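Local coordinates for putative SnoaL-like polyketide cyclase (Shewanella putrefaciens, PDB 3GZB), which is of unconfirmed function but belongs to the SnoaL-like family of the NTF2 clan and may act as a polyketide cyclase, at residues Thr43-Ser49 and Asn132-Thr136; Ser49-Thr55 and Thr136-Ile142. All blocks are in the same frame, centred on the assembly; numbering follows the deposited sequence.

Contact 1: residues Thr43-Ser49 and Asn132-Thr136; sequences TFYNRDS and NRRVT
Phe44 and Ser49 reach the start of strand 134-142 from the loop that follows helix 38-42, in a SnoaL-like domain of the NTF2 clan. Two direct hydrogen bonds join the segments. Val135 N donates to Phe44 O at 2.7 Å, with the donor in the carbonyl plane. Ser49 OG donates to Val135 O at 2.8 Å, nearly along the C=O axis. The same OG accepts from Asn46 N, so one hydroxyl ties the loop to itself and to the strand. A type I beta turn runs from Asn46 to Ser49, and Asn46 OD1 accepts from Asp48 N in an Asx turn.

Water 1 sits over the centre of the Phe44 ring and donates to Thr43 OG1, which is also hydrogen-bonded to Thr40 O. In the conformer described, it lies in the plane of the Arg133 guanidinium, accepting from NH1. Water 2 lies between Thr43 O and Asn132 O, close enough to bond to either. Water 3 joins Asp48 O to Thr136 O.

Phe44 CD2 lies 4.2 Å from Val135 CG2. Tyr45 CE1 is 4.4 Å from Val135 CB, and Val135 O lies at the ring edge. Tyr45 also packs on helix 63-73, while its OH bonds to Tyr29.

The flat polar groups stack. In the conformer described, the Arg134 chain starts with CG anti to the backbone N (chi1 -176°) and bends at chi3 (-58°), which brings the guanidinium over the Asn46 amide, planes 19° apart. Asn132 CB covers the opposite face. Asn46 ND2 and Arg134 NH1, both donors, are 3.2 Å apart without a hydrogen bond.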
ATOM      1  N   THR A  43      -4.143 -17.060 -16.416  1.00 10.92           N
ATOM      2  CA  THR A  43      -3.006 -17.962 -16.072  1.00 10.94           C
ATOM      3  C   THR A  43      -2.421 -17.680 -14.695  1.00 10.95           C
ATOM      4  O   THR A  43      -1.758 -18.546 -14.113  1.00 11.50           O
ATOM      5  CB  THR A  43      -1.880 -17.958 -17.093  1.00 11.95           C
ATOM      6  OG1 THR A  43      -1.067 -16.802 -16.988  1.00 13.43           O
ATOM      7  CG2 THR A  43      -2.385 -18.139 -18.549  1.00 15.24           C
ATOM      8  N   PHE A  44      -2.652 -16.482 -14.154  1.00  9.69           N
ATOM      9  CA  PHE A  44      -2.112 -16.138 -12.869  1.00  9.26           C
ATOM     10  C   PHE A  44      -3.074 -16.492 -11.726  1.00 10.16           C
ATOM     11  O   PHE A  44      -2.728 -16.295 -10.556  1.00 10.93           O
ATOM     12  CB  PHE A  44      -1.852 -14.625 -12.766  1.00 10.07           C
ATOM     13  CG  PHE A  44      -0.631 -14.156 -13.506  1.00 10.19           C
ATOM     14  CD1 PHE A  44      -0.715 -13.739 -14.829  1.00 10.63           C
ATOM     15  CD2 PHE A  44       0.593 -14.086 -12.863  1.00 11.87           C
ATOM     16  CE1 PHE A  44       0.446 -13.279 -15.483  1.00 12.42           C
ATOM     17  CE2 PHE A  44       1.726 -13.636 -13.538  1.00 11.08           C
ATOM     18  CZ  PHE A  44       1.647 -13.246 -14.820  1.00 12.03           C
ATOM     19  N   TYR A  45      -4.255 -17.037 -12.027  1.00  8.90           N
ATOM     20  CA  TYR A  45      -5.223 -17.333 -10.978  1.00  9.19           C
ATOM     21  C   TYR A  45      -5.538 -18.823 -10.907  1.00 10.51           C
ATOM     22  O   TYR A  45      -5.460 -19.558 -11.917  1.00 11.43           O
ATOM     23  CB  TYR A  45      -6.569 -16.609 -11.225  1.00  9.47           C
ATOM     24  CG  TYR A  45      -6.525 -15.108 -11.269  1.00  8.19           C
ATOM     25  CD1 TYR A  45      -5.715 -14.377 -10.423  1.00 10.03           C
ATOM     26  CD2 TYR A  45      -7.323 -14.413 -12.174  1.00 10.52           C
ATOM     27  CE1 TYR A  45      -5.718 -12.990 -10.447  1.00  9.47           C
ATOM     28  CE2 TYR A  45      -7.328 -13.035 -12.229  1.00 10.31           C
ATOM     29  CZ  TYR A  45      -6.500 -12.312 -11.371  1.00  9.75           C
ATOM     30  OH  TYR A  45      -6.556 -10.928 -11.440  1.00 11.04           O
ATOM     31  N   ASN A  46      -5.900 -19.277  -9.724  1.00  9.82           N
ATOM     32  CA  ASN A  46      -6.620 -20.549  -9.559  1.00 11.77           C
ATOM     33  C   ASN A  46      -7.860 -20.391  -8.707  1.00  9.13           C
ATOM     34  O   ASN A  46      -8.273 -19.251  -8.440  1.00  9.51           O
ATOM     35  CB  ASN A  46      -5.683 -21.654  -9.059  1.00 11.07           C
ATOM     36  CG  ASN A  46      -5.363 -21.551  -7.608  1.00 13.14           C
ATOM     37  OD1 ASN A  46      -5.727 -20.600  -6.902  1.00 11.97           O
ATOM     38  ND2 ASN A  46      -4.668 -22.581  -7.113  1.00 17.08           N
ATOM     39  N   ARG A  47      -8.513 -21.481  -8.321  1.00  9.96           N
ATOM     40  CA  ARG A  47      -9.777 -21.384  -7.609  1.00 10.81           C
ATOM     41  C   ARG A  47      -9.652 -20.707  -6.220  1.00 11.00           C
ATOM     42  O   ARG A  47     -10.664 -20.300  -5.659  1.00 12.01           O
ATOM     43  CB  ARG A  47     -10.401 -22.788  -7.444  1.00 10.93           C
ATOM     44  CG  ARG A  47      -9.660 -23.699  -6.510  1.00 12.58           C
ATOM     45  CD  ARG A  47     -10.305 -25.085  -6.553  1.00 20.93           C
ATOM     46  NE  ARG A  47      -9.830 -26.033  -5.557  1.00 25.78           N
ATOM     47  CZ  ARG A  47     -10.400 -27.228  -5.375  1.00 36.05           C
ATOM     48  NH1 ARG A  47     -11.440 -27.585  -6.131  1.00 25.50           N
ATOM     49  NH2 ARG A  47      -9.947 -28.070  -4.449  1.00 34.99           N
ATOM     50  N   ASP A  48      -8.430 -20.579  -5.708  1.00 10.12           N
ATOM     51  CA  ASP A  48      -8.196 -19.996  -4.394  1.00 11.74           C
ATOM     52  C   ASP A  48      -7.719 -18.549  -4.482  1.00 11.13           C
ATOM     53  O   ASP A  48      -7.606 -17.903  -3.447  1.00 11.93           O
ATOM     54  CB  ASP A  48      -7.126 -20.791  -3.617  1.00 11.23           C
ATOM     55  CG  ASP A  48      -7.566 -22.254  -3.333  1.00 14.35           C
ATOM     56  OD1 ASP A  48      -8.738 -22.460  -2.982  1.00 17.20           O
ATOM     57  OD2 ASP A  48      -6.706 -23.129  -3.514  1.00 21.77           O
ATOM     58  N   SER A  49      -7.440 -18.031  -5.676  1.00 11.13           N
ATOM     59  CA  SER A  49      -6.917 -16.655  -5.768  1.00  9.44           C
ATOM     60  C   SER A  49      -7.965 -15.653  -5.272  1.00  9.52           C
ATOM     61  O   SER A  49      -9.148 -15.849  -5.506  1.00  9.52           O
ATOM     62  CB  SER A  49      -6.521 -16.302  -7.221  1.00  9.10           C
ATOM     63  OG  SER A  49      -5.482 -17.123  -7.719  1.00 10.07           O
ATOM     64  N   ASN A 132       4.329 -21.626  -8.967  1.00 13.17           N
ATOM     65  CA  ASN A 132       3.239 -21.814  -9.915  1.00 13.20           C
ATOM     66  C   ASN A 132       2.934 -20.590 -10.764  1.00 13.02           C
ATOM     67  O   ASN A 132       1.991 -20.605 -11.533  1.00 15.18           O
ATOM     68  CB  ASN A 132       2.002 -22.270  -9.138  1.00 14.84           C
ATOM     69  CG  ASN A 132       2.186 -23.613  -8.509  1.00 13.70           C
ATOM     70  OD1 ASN A 132       2.385 -24.592  -9.237  1.00 19.95           O
ATOM     71  ND2 ASN A 132       2.163 -23.693  -7.178  1.00 17.74           N
ATOM     72  N   ARG A 133       3.719 -19.514 -10.602  1.00 11.99           N
ATOM     73  CA  ARG A 133       3.550 -18.304 -11.396  0.70 10.64           C
ATOM     74  C   ARG A 133       2.096 -17.743 -11.228  1.00 11.23           C
ATOM     75  O   ARG A 133       1.428 -17.428 -12.221  1.00 13.83           O
ATOM     76  CB  ARG A 133       3.872 -18.580 -12.869  0.70 15.32           C
ATOM     77  CG  ARG A 133       4.470 -17.438 -13.593  0.70 16.24           C
ATOM     78  CD  ARG A 133       4.963 -17.871 -14.988  0.70 21.14           C
ATOM     79  NE  ARG A 133       5.505 -16.736 -15.718  0.70 14.65           N
ATOM     80  CZ  ARG A 133       4.786 -15.840 -16.386  0.70 20.72           C
ATOM     81  NH1 ARG A 133       3.452 -15.882 -16.444  0.70 17.98           N
ATOM     82  NH2 ARG A 133       5.419 -14.857 -16.988  0.70 20.02           N
ATOM     83  N   ARG A 134       1.659 -17.647  -9.984  1.00 10.30           N
ATOM     84  CA  ARG A 134       0.265 -17.370  -9.577  0.50 11.75           C
ATOM     85  C   ARG A 134       0.221 -16.126  -8.679  1.00 12.35           C
ATOM     86  O   ARG A 134       1.137 -15.943  -7.861  1.00 12.16           O
ATOM     87  CB  ARG A 134      -0.248 -18.599  -8.792  0.50 13.56           C
ATOM     88  CG  ARG A 134      -1.697 -18.584  -8.362  0.50 14.53           C
ATOM     89  CD  ARG A 134      -2.130 -19.987  -7.827  0.50 17.42           C
ATOM     90  NE  ARG A 134      -1.952 -21.045  -8.829  0.50 12.00           N
ATOM     91  CZ  ARG A 134      -1.650 -22.314  -8.575  0.50 21.93           C
ATOM     92  NH1 ARG A 134      -1.483 -22.734  -7.337  0.50 16.28           N
ATOM     93  NH2 ARG A 134      -1.500 -23.169  -9.575  0.50 23.47           N
ATOM     94  N   VAL A 135      -0.864 -15.365  -8.768  1.00 10.03           N
ATOM     95  CA  VAL A 135      -1.224 -14.353  -7.763  1.00  9.51           C
ATOM     96  C   VAL A 135      -2.189 -15.026  -6.826  1.00  9.89           C
ATOM     97  O   VAL A 135      -3.315 -15.433  -7.229  1.00 10.98           O
ATOM     98  CB  VAL A 135      -1.837 -13.089  -8.433  1.00  9.53           C
ATOM     99  CG1 VAL A 135      -2.471 -12.134  -7.414  1.00 13.73           C
ATOM    100  CG2 VAL A 135      -0.754 -12.376  -9.252  1.00  9.75           C
ATOM    101  N   THR A 136      -1.770 -15.154  -5.567  1.00  9.53           N
ATOM    102  CA  THR A 136      -2.648 -15.727  -4.576  1.00  9.78           C
ATOM    103  C   THR A 136      -3.577 -14.654  -3.980  1.00  8.66           C
ATOM    104  O   THR A 136      -4.724 -14.946  -3.589  1.00 10.89           O
ATOM    105  CB  THR A 136      -1.899 -16.499  -3.510  1.00 11.53           C
ATOM    106  OG1 THR A 136      -1.124 -15.642  -2.717  1.00 13.41           O
ATOM    107  CG2 THR A 136      -0.919 -17.502  -4.139  1.00 14.14           C
TER
HETATM  108  O   HOH W   1       1.266 -17.263 -15.074  1.00 16.64           O
HETATM  109  O   HOH W   2       0.375 -20.284 -13.646  1.00 29.57           O
HETATM  110  O   HOH W   3      -5.352 -17.255  -2.093  1.00 20.98           O

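Contact 2: residues Ser49-Thr55 and Thr136-Ile142; sequences SIFFDKT and TEHVDLI
Parallel pairing of strands 50-53 and 134-142 forms this part of the curved mixed sheet, with Ile50, Phe51, Phe52 and Asp53 level with Glu137, His138, Val139 and Asp140. The ladder runs from Ile50 N to Thr136 O, through Phe52 N to His138 O (2.7 Å), to Lys54 N on Asp140 O. In the conformers described, Thr55 OG1 then takes over, accepting from Ile142 N at 2.9 Å and donating to Asp53 OD1 on its syn side.

In this NTF2-like fold, one face of the pair carries Phe51, His138, Asp53 and Asp140. Phe51 CE2 lies over one face of the imidazole, 3.3 Å from His138 ND1, the planes oblique at 38°. His138 NE2 donates to Asp140 OD1 at 2.8 Å, from above the carboxylate plane; Thr124 OG1 also bonds to this oxygen. ND1 bonds to Tyr29 OH, so both ring nitrogens are held. A leucine here would probably cost Asp140 OD1 and Tyr29 OH one of their partners each.

Water 4 bridges Asp53 OD2, also bonded to Tyr144 OH, and Asp140 OD2. Lys54 CD packs at 3.7 Å against Val139 CG1, beside the face of Ile50, Phe52 and Glu137.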
ATOM      1  N   SER A  49      -7.440 -18.031  -5.676  1.00 11.13           N
ATOM      2  CA  SER A  49      -6.917 -16.655  -5.768  1.00  9.44           C
ATOM      3  C   SER A  49      -7.965 -15.653  -5.272  1.00  9.52           C
ATOM      4  O   SER A  49      -9.148 -15.849  -5.506  1.00  9.52           O
ATOM      5  CB  SER A  49      -6.521 -16.302  -7.221  1.00  9.10           C
ATOM      6  OG  SER A  49      -5.482 -17.123  -7.719  1.00 10.07           O
ATOM      7  N   ILE A  50      -7.486 -14.589  -4.645  1.00  7.87           N
ATOM      8  CA  ILE A  50      -8.329 -13.554  -4.089  1.00  8.36           C
ATOM      9  C   ILE A  50      -8.002 -12.225  -4.765  1.00  9.94           C
ATOM     10  O   ILE A  50      -6.816 -11.874  -4.937  1.00  9.57           O
ATOM     11  CB  ILE A  50      -8.073 -13.411  -2.619  1.00  9.36           C
ATOM     12  CG1 ILE A  50      -8.550 -14.658  -1.874  1.00 12.83           C
ATOM     13  CG2 ILE A  50      -8.803 -12.173  -2.035  1.00 10.95           C
ATOM     14  CD1 ILE A  50      -8.004 -14.733  -0.485  1.00 14.43           C
ATOM     15  N   PHE A  51      -9.040 -11.481  -5.183  1.00  9.39           N
ATOM     16  CA  PHE A  51      -8.932 -10.086  -5.604  0.50  9.40           C
ATOM     17  C   PHE A  51      -9.737  -9.289  -4.562  1.00 11.30           C
ATOM     18  O   PHE A  51     -10.969  -9.484  -4.467  1.00 11.56           O
ATOM     19  CB  PHE A  51      -9.495  -9.904  -7.025  0.50  9.90           C
ATOM     20  CG  PHE A  51      -9.146  -8.577  -7.658  0.50  9.56           C
ATOM     21  CD1 PHE A  51      -9.723  -7.406  -7.199  0.50 10.27           C
ATOM     22  CD2 PHE A  51      -8.236  -8.503  -8.696  0.50 11.43           C
ATOM     23  CE1 PHE A  51      -9.383  -6.179  -7.762  0.50 13.42           C
ATOM     24  CE2 PHE A  51      -7.911  -7.269  -9.256  0.50 13.28           C
ATOM     25  CZ  PHE A  51      -8.484  -6.139  -8.766  0.50  7.56           C
ATOM     26  N   PHE A  52      -9.093  -8.452  -3.767  1.00  9.67           N
ATOM     27  CA  PHE A  52      -9.768  -7.713  -2.683  1.00  9.15           C
ATOM     28  C   PHE A  52      -9.548  -6.226  -2.874  1.00 11.73           C
ATOM     29  O   PHE A  52      -8.449  -5.717  -2.624  1.00 11.25           O
ATOM     30  CB  PHE A  52      -9.220  -8.204  -1.331  1.00 11.01           C
ATOM     31  CG  PHE A  52      -9.999  -7.763  -0.116  1.00 12.52           C
ATOM     32  CD1 PHE A  52     -11.130  -7.027  -0.169  1.00 11.33           C
ATOM     33  CD2 PHE A  52      -9.555  -8.182   1.138  1.00 26.07           C
ATOM     34  CE1 PHE A  52     -11.824  -6.669   0.984  1.00 14.86           C
ATOM     35  CE2 PHE A  52     -10.254  -7.852   2.284  1.00 28.19           C
ATOM     36  CZ  PHE A  52     -11.401  -7.103   2.190  1.00 20.58           C
ATOM     37  N   ASP A  53     -10.575  -5.499  -3.299  1.00  9.98           N
ATOM     38  CA  ASP A  53     -10.548  -4.042  -3.215  1.00 11.43           C
ATOM     39  C   ASP A  53     -11.017  -3.702  -1.798  1.00 11.94           C
ATOM     40  O   ASP A  53     -12.217  -3.728  -1.474  1.00 12.16           O
ATOM     41  CB  ASP A  53     -11.363  -3.403  -4.300  1.00 11.06           C
ATOM     42  CG  ASP A  53     -11.294  -1.847  -4.252  1.00 12.29           C
ATOM     43  OD1 ASP A  53     -11.144  -1.284  -3.148  1.00 13.11           O
ATOM     44  OD2 ASP A  53     -11.447  -1.270  -5.333  1.00 15.73           O
ATOM     45  N   LYS A  54     -10.040  -3.449  -0.936  1.00 10.96           N
ATOM     46  CA  LYS A  54     -10.347  -3.223   0.474  0.50 12.16           C
ATOM     47  C   LYS A  54     -11.041  -1.902   0.672  1.00 12.77           C
ATOM     48  O   LYS A  54     -11.891  -1.782   1.561  1.00 13.20           O
ATOM     49  CB  LYS A  54      -9.129  -3.320   1.380  0.50 14.17           C
ATOM     50  CG  LYS A  54      -8.696  -4.694   1.613  0.50 14.63           C
ATOM     51  CD  LYS A  54      -7.579  -4.708   2.601  0.50 13.68           C
ATOM     52  CE  LYS A  54      -8.019  -4.448   4.031  0.50 26.76           C
ATOM     53  NZ  LYS A  54      -6.849  -4.356   4.971  0.50 29.47           N
ATOM     54  N   THR A  55     -10.710  -0.901  -0.133  0.50 11.95           N
ATOM     55  CA  THR A  55     -11.394   0.390  -0.070  1.00 11.82           C
ATOM     56  C   THR A  55     -12.863   0.212  -0.334  0.50 13.12           C
ATOM     57  O   THR A  55     -13.645   0.683   0.514  0.50 10.13           O
ATOM     58  CB  THR A  55     -10.633   1.432  -0.910  1.00 10.32           C
ATOM     59  OG1 THR A  55     -10.066   0.824  -2.083  1.00 11.71           O
ATOM     60  CG2 THR A  55      -9.523   2.044  -0.090  1.00  9.17           C
ATOM     61  N   THR A 136      -1.770 -15.154  -5.567  1.00  9.53           N
ATOM     62  CA  THR A 136      -2.648 -15.727  -4.576  1.00  9.78           C
ATOM     63  C   THR A 136      -3.577 -14.654  -3.980  1.00  8.66           C
ATOM     64  O   THR A 136      -4.724 -14.946  -3.589  1.00 10.89           O
ATOM     65  CB  THR A 136      -1.899 -16.499  -3.510  1.00 11.53           C
ATOM     66  OG1 THR A 136      -1.124 -15.642  -2.717  1.00 13.41           O
ATOM     67  CG2 THR A 136      -0.919 -17.502  -4.139  1.00 14.14           C
ATOM     68  N   GLU A 137      -3.086 -13.409  -3.856  1.00  7.54           N
ATOM     69  CA  GLU A 137      -3.919 -12.314  -3.344  0.50  8.55           C
ATOM     70  C   GLU A 137      -3.489 -11.011  -3.955  1.00  9.27           C
ATOM     71  O   GLU A 137      -2.323 -10.620  -3.877  1.00 10.02           O
ATOM     72  CB  GLU A 137      -3.854 -12.191  -1.820  0.50  9.40           C
ATOM     73  CG  GLU A 137      -4.906 -11.247  -1.234  0.50 12.37           C
ATOM     74  CD  GLU A 137      -4.972 -11.194   0.306  0.50 20.71           C
ATOM     75  OE1 GLU A 137      -4.004 -11.590   1.030  0.50 15.04           O
ATOM     76  OE2 GLU A 137      -6.031 -10.710   0.793  0.50 30.35           O
ATOM     77  N   HIS A 138      -4.460 -10.328  -4.553  1.00  8.62           N
ATOM     78  CA  HIS A 138      -4.322  -8.975  -5.093  1.00  7.95           C
ATOM     79  C   HIS A 138      -5.147  -8.072  -4.202  1.00  7.13           C
ATOM     80  O   HIS A 138      -6.364  -8.288  -4.062  1.00 10.18           O
ATOM     81  CB  HIS A 138      -4.817  -8.984  -6.530  1.00  7.98           C
ATOM     82  CG  HIS A 138      -4.830  -7.650  -7.216  1.00  8.71           C
ATOM     83  ND1 HIS A 138      -4.733  -7.540  -8.578  1.00  9.76           N
ATOM     84  CD2 HIS A 138      -4.932  -6.380  -6.743  1.00  8.55           C
ATOM     85  CE1 HIS A 138      -4.792  -6.265  -8.923  1.00 11.19           C
ATOM     86  NE2 HIS A 138      -4.906  -5.523  -7.827  1.00  9.33           N
ATOM     87  N   VAL A 139      -4.489  -7.121  -3.517  1.00  7.66           N
ATOM     88  CA  VAL A 139      -5.208  -6.149  -2.668  1.00  8.11           C
ATOM     89  C   VAL A 139      -5.074  -4.757  -3.254  1.00 10.24           C
ATOM     90  O   VAL A 139      -3.915  -4.309  -3.480  1.00 10.80           O
ATOM     91  CB  VAL A 139      -4.692  -6.128  -1.243  1.00 10.22           C
ATOM     92  CG1 VAL A 139      -5.477  -5.097  -0.412  1.00 11.59           C
ATOM     93  CG2 VAL A 139      -4.793  -7.527  -0.593  1.00 11.92           C
ATOM     94  N   ASP A 140      -6.198  -4.079  -3.504  1.00  9.90           N
ATOM     95  CA  ASP A 140      -6.219  -2.715  -3.943  1.00  9.88           C
ATOM     96  C   ASP A 140      -6.703  -1.772  -2.853  1.00  7.35           C
ATOM     97  O   ASP A 140      -7.675  -2.068  -2.157  1.00  9.51           O
ATOM     98  CB  ASP A 140      -7.118  -2.508  -5.149  1.00 10.46           C
ATOM     99  CG  ASP A 140      -6.444  -2.791  -6.479  1.00 11.16           C
ATOM    100  OD1 ASP A 140      -5.206  -3.027  -6.564  1.00 11.90           O
ATOM    101  OD2 ASP A 140      -7.223  -2.782  -7.501  1.00 11.21           O
ATOM    102  N   LEU A 141      -5.999  -0.657  -2.718  1.00  8.56           N
ATOM    103  CA  LEU A 141      -6.408   0.463  -1.869  1.00  7.87           C
ATOM    104  C   LEU A 141      -6.490   1.682  -2.764  1.00  8.35           C
ATOM    105  O   LEU A 141      -5.465   2.314  -3.056  1.00  8.43           O
ATOM    106  CB  LEU A 141      -5.400   0.682  -0.723  1.00  8.63           C
ATOM    107  CG  LEU A 141      -5.236  -0.423   0.304  1.00 10.49           C
ATOM    108  CD1 LEU A 141      -4.020  -0.149   1.202  1.00 12.37           C
ATOM    109  CD2 LEU A 141      -6.507  -0.603   1.119  1.00 11.78           C
ATOM    110  N   ILE A 142      -7.691   1.988  -3.249  1.00 10.18           N
ATOM    111  CA  ILE A 142      -7.908   3.005  -4.293  1.00  8.73           C
ATOM    112  C   ILE A 142      -8.447   4.268  -3.667  1.00  7.82           C
ATOM    113  O   ILE A 142      -9.362   4.212  -2.823  1.00  9.89           O
ATOM    114  CB  ILE A 142      -8.923   2.504  -5.297  1.00  9.72           C
ATOM    115  CG1 ILE A 142      -8.519   1.162  -5.905  1.00 12.41           C
ATOM    116  CG2 ILE A 142      -9.195   3.506  -6.436  1.00 10.19           C
ATOM    117  CD1 ILE A 142      -7.196   1.104  -6.601  1.00 12.73           C
TER
HETATM  118  O   HOH W   4      -9.909  -1.958  -7.446  1.00 19.12           O

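How the contacts relate
From the N terminus, the chain passes through helices 21-34 and 38-42 and enters the 43-49 loop, then continues straight into strand 50-53. It next forms strand 58-61 and helix 63-73, then the antiparallel strands, before returning as 132-142. Contact 1 closes that excursion at the loop, and contact 2 closes it at the strand pair. The segments alternate along the chain, so the two closures cross. They share Ser49 and Thr136; the returning chain turns a corner at Thr136. Contact 1 joins the loop to the start of strand 134-142, and contact 2 joins strand 50-53 to its remainder. Tyr45 also packs on Phe51 across their boundary.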